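Local coordinates for protein decapping nuclease RAI1 (Scheffersomyces stipitis, PDB 5BTO) that removes NAD caps from the 5' ends of RNAs and hydrolyses capped and 5'-triphosphate ends, using a divalent metal cation, at residues K106-L117 with D140-D148. Residues are numbered along the deposited sequence; the frame is centred on the assembly and turned at random.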
# COMPACT_ATOMS: atom_id res chain seq x y z
N LYS A 106 26.26 12.63 19.79
CA LYS A 106 25.86 12.06 18.50
C LYS A 106 24.97 13.03 17.75
O LYS A 106 24.22 13.79 18.37
CB LYS A 106 25.17 10.71 18.69
CG LYS A 106 23.76 10.79 19.27
CD LYS A 106 23.17 9.40 19.52
CE LYS A 106 21.77 9.50 20.11
NZ LYS A 106 21.23 8.16 20.50
N VAL A 107 25.05 13.01 16.42
CA VAL A 107 24.21 13.88 15.60
C VAL A 107 22.74 13.56 15.86
O VAL A 107 22.36 12.40 16.05
CB VAL A 107 24.55 13.72 14.09
CG1 VAL A 107 24.29 12.28 13.63
CG2 VAL A 107 23.76 14.70 13.24
N ASN A 108 21.92 14.61 15.87
CA ASN A 108 20.52 14.48 16.25
C ASN A 108 19.63 14.13 15.06
O ASN A 108 18.87 14.97 14.59
CB ASN A 108 20.03 15.76 16.91
CG ASN A 108 18.60 15.64 17.40
OD1 ASN A 108 18.18 14.60 17.90
ND2 ASN A 108 17.84 16.72 17.24
N VAL A 109 19.73 12.89 14.59
CA VAL A 109 18.87 12.38 13.52
C VAL A 109 18.42 10.96 13.80
O VAL A 109 18.95 10.29 14.69
CB VAL A 109 19.58 12.40 12.14
CG1 VAL A 109 20.01 13.82 11.77
CG2 VAL A 109 20.77 11.45 12.12
N ASP A 110 17.42 10.52 13.03
CA ASP A 110 16.89 9.16 13.15
C ASP A 110 17.55 8.22 12.16
O ASP A 110 17.68 7.02 12.43
CB ASP A 110 15.39 9.17 12.89
CG ASP A 110 14.63 10.04 13.86
OD1 ASP A 110 14.67 9.73 15.07
OD2 ASP A 110 13.99 11.03 13.43
N ILE A 111 17.94 8.75 11.00
CA ILE A 111 18.46 7.93 9.91
C ILE A 111 19.74 8.55 9.34
O ILE A 111 19.81 9.75 9.16
CB ILE A 111 17.43 7.78 8.77
CG1 ILE A 111 16.16 7.07 9.25
CG2 ILE A 111 18.03 7.04 7.57
CD1 ILE A 111 15.01 7.19 8.25
N ILE A 112 20.73 7.71 9.05
CA ILE A 112 22.00 8.15 8.47
C ILE A 112 22.22 7.35 7.19
O ILE A 112 22.27 6.13 7.23
CB ILE A 112 23.16 7.91 9.46
CG1 ILE A 112 23.02 8.84 10.67
CG2 ILE A 112 24.53 8.08 8.77
CD1 ILE A 112 23.85 8.43 11.89
N THR A 113 22.35 8.03 6.05
CA THR A 113 22.43 7.31 4.79
C THR A 113 22.96 8.19 3.67
O THR A 113 23.40 9.32 3.91
CB THR A 113 21.05 6.72 4.41
OG1 THR A 113 21.18 5.80 3.32
CG2 THR A 113 20.07 7.83 4.05
N TYR A 114 22.94 7.66 2.45
CA TYR A 114 23.37 8.39 1.27
C TYR A 114 22.19 8.87 0.42
O TYR A 114 21.19 8.17 0.26
CB TYR A 114 24.28 7.52 0.39
CG TYR A 114 25.74 7.52 0.80
CD1 TYR A 114 26.59 8.53 0.40
CD2 TYR A 114 26.26 6.49 1.57
CE1 TYR A 114 27.92 8.54 0.78
CE2 TYR A 114 27.60 6.49 1.95
CZ TYR A 114 28.42 7.51 1.55
OH TYR A 114 29.75 7.53 1.92
N ARG A 115 22.34 10.05 -0.17
CA ARG A 115 21.31 10.65 -1.00
C ARG A 115 20.87 9.74 -2.13
O ARG A 115 19.69 9.67 -2.44
CB ARG A 115 21.81 11.96 -1.62
CG ARG A 115 20.99 12.42 -2.83
CD ARG A 115 21.70 13.47 -3.68
NE ARG A 115 22.80 12.94 -4.48
CZ ARG A 115 23.89 13.64 -4.79
NH1 ARG A 115 24.02 14.89 -4.35
NH2 ARG A 115 24.85 13.10 -5.53
N GLY A 116 21.83 9.06 -2.76
CA GLY A 116 21.53 8.24 -3.92
C GLY A 116 20.58 7.11 -3.57
O GLY A 116 19.74 6.71 -4.37
N LEU A 117 20.70 6.59 -2.35
CA LEU A 117 19.84 5.48 -1.94
C LEU A 117 18.42 5.99 -1.71
O LEU A 117 17.44 5.30 -2.03
CB LEU A 117 20.38 4.82 -0.67
CG LEU A 117 21.84 4.34 -0.77
CD1 LEU A 117 22.32 3.74 0.55
CD2 LEU A 117 22.01 3.34 -1.93
N ASP A 140 22.72 2.65 18.44
CA ASP A 140 22.69 3.89 19.20
C ASP A 140 21.44 4.72 18.92
O ASP A 140 21.51 5.94 18.80
CB ASP A 140 23.96 4.70 18.92
CG ASP A 140 24.34 5.62 20.07
OD1 ASP A 140 23.76 5.52 21.17
OD2 ASP A 140 25.26 6.45 19.87
N GLY A 141 20.29 4.06 18.81
CA GLY A 141 19.03 4.75 18.64
C GLY A 141 18.81 5.34 17.26
O GLY A 141 17.93 6.17 17.08
N GLN A 142 19.61 4.91 16.29
CA GLN A 142 19.56 5.47 14.93
C GLN A 142 19.57 4.36 13.89
O GLN A 142 20.08 3.27 14.14
CB GLN A 142 20.76 6.40 14.72
CG GLN A 142 20.83 7.52 15.72
CD GLN A 142 22.07 8.39 15.56
OE1 GLN A 142 23.17 7.90 15.31
NE2 GLN A 142 21.88 9.70 15.70
N LEU A 143 18.98 4.63 12.72
CA LEU A 143 19.04 3.66 11.62
C LEU A 143 20.13 4.03 10.63
O LEU A 143 20.21 5.17 10.18
CB LEU A 143 17.70 3.57 10.89
CG LEU A 143 16.48 3.09 11.67
CD1 LEU A 143 15.31 2.85 10.71
CD2 LEU A 143 16.82 1.83 12.48
N PHE A 144 20.97 3.06 10.29
CA PHE A 144 22.01 3.24 9.28
C PHE A 144 21.62 2.45 8.05
O PHE A 144 21.27 1.27 8.14
CB PHE A 144 23.36 2.77 9.84
CG PHE A 144 23.83 3.56 11.03
CD1 PHE A 144 23.29 3.34 12.29
CD2 PHE A 144 24.82 4.52 10.89
CE1 PHE A 144 23.71 4.07 13.39
CE2 PHE A 144 25.25 5.26 11.98
CZ PHE A 144 24.69 5.04 13.23
N ILE A 145 21.63 3.11 6.89
CA ILE A 145 21.14 2.48 5.65
C ILE A 145 22.19 2.57 4.56
O ILE A 145 22.67 3.67 4.25
CB ILE A 145 19.85 3.16 5.16
CG1 ILE A 145 18.78 3.12 6.27
CG2 ILE A 145 19.33 2.50 3.86
CD1 ILE A 145 17.45 3.74 5.88
N ASN A 146 22.56 1.43 3.98
CA ASN A 146 23.45 1.42 2.82
C ASN A 146 23.03 0.38 1.81
O ASN A 146 22.24 -0.51 2.13
CB ASN A 146 24.91 1.17 3.21
CG ASN A 146 25.89 1.60 2.10
OD1 ASN A 146 25.53 2.35 1.19
ND2 ASN A 146 27.12 1.11 2.18
N SER A 147 23.56 0.47 0.60
CA SER A 147 23.41 -0.61 -0.36
C SER A 147 24.23 -1.81 0.12
O SER A 147 25.13 -1.68 0.95
CB SER A 147 23.91 -0.17 -1.73
OG SER A 147 25.21 0.38 -1.65
N ASP A 148 23.92 -2.98 -0.42
CA ASP A 148 24.66 -4.18 -0.07
C ASP A 148 25.80 -4.43 -1.05
O ASP A 148 25.59 -4.54 -2.26
CB ASP A 148 23.73 -5.38 -0.01
CG ASP A 148 24.42 -6.64 0.47
OD1 ASP A 148 24.64 -6.77 1.70
OD2 ASP A 148 24.75 -7.49 -0.36
O HOH W 1 22.70 7.87 22.86
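Ile-111 lies beside Leu-143 and Ile-112 beside Phe-144 where strands 111-114 and 142-147 run parallel. Leu-143 N gives an almost straight bond to Asp-110 O (2.7 Å). Leu-143 O takes Ile-112 N, and Ile-112 O takes Ile-145 N. Past the last of these rungs the side chain of Thr-113 takes over. Its OG1, anti to the backbone N (chi1 -169°), donates to Ile-145 O at 2.8 Å, from above the carbonyl plane. The two strands are neighbours inside the large mixed sheet of this PD-(D/E)XK nuclease fold. Strand 228-235 flanks 111-114 on its other edge, and 132-139 flanks 142-147. Strand 111-114 ends at Tyr-114, which with Arg-115 and Gly-116, at the start of helix 115-123, binds the substrate.

Polar side chains hold the loop 106-110 that precedes strand 111-114. The extended Gln-142 points NE2 at two carbonyls, Val-109 O (3.2 Å) and, weakly, Val-107 O; its OE1 accepts from Arg-398. Lys-106 NZ bonds to Asp-140 O (2.8 Å), and a water joins NZ to Asp-140 OD1, a long salt-bridge partner. Asp-140 OD2 forms a salt bridge with Arg-398. A methionine in place of Lys-106 would probably leave Asp-140 O without this donor and break the water link.

Apolar contacts line both sheet faces. Ile-111 CG2 meets Ile-145 CD1 at 3.8 Å. On the opposite face Ile-112 lies alongside Phe-144, its CD1 3.5 Å from CE2 of the ring. From helix 115-123, Leu-117 CD1 packs on Asn-146 CA (3.4 Å).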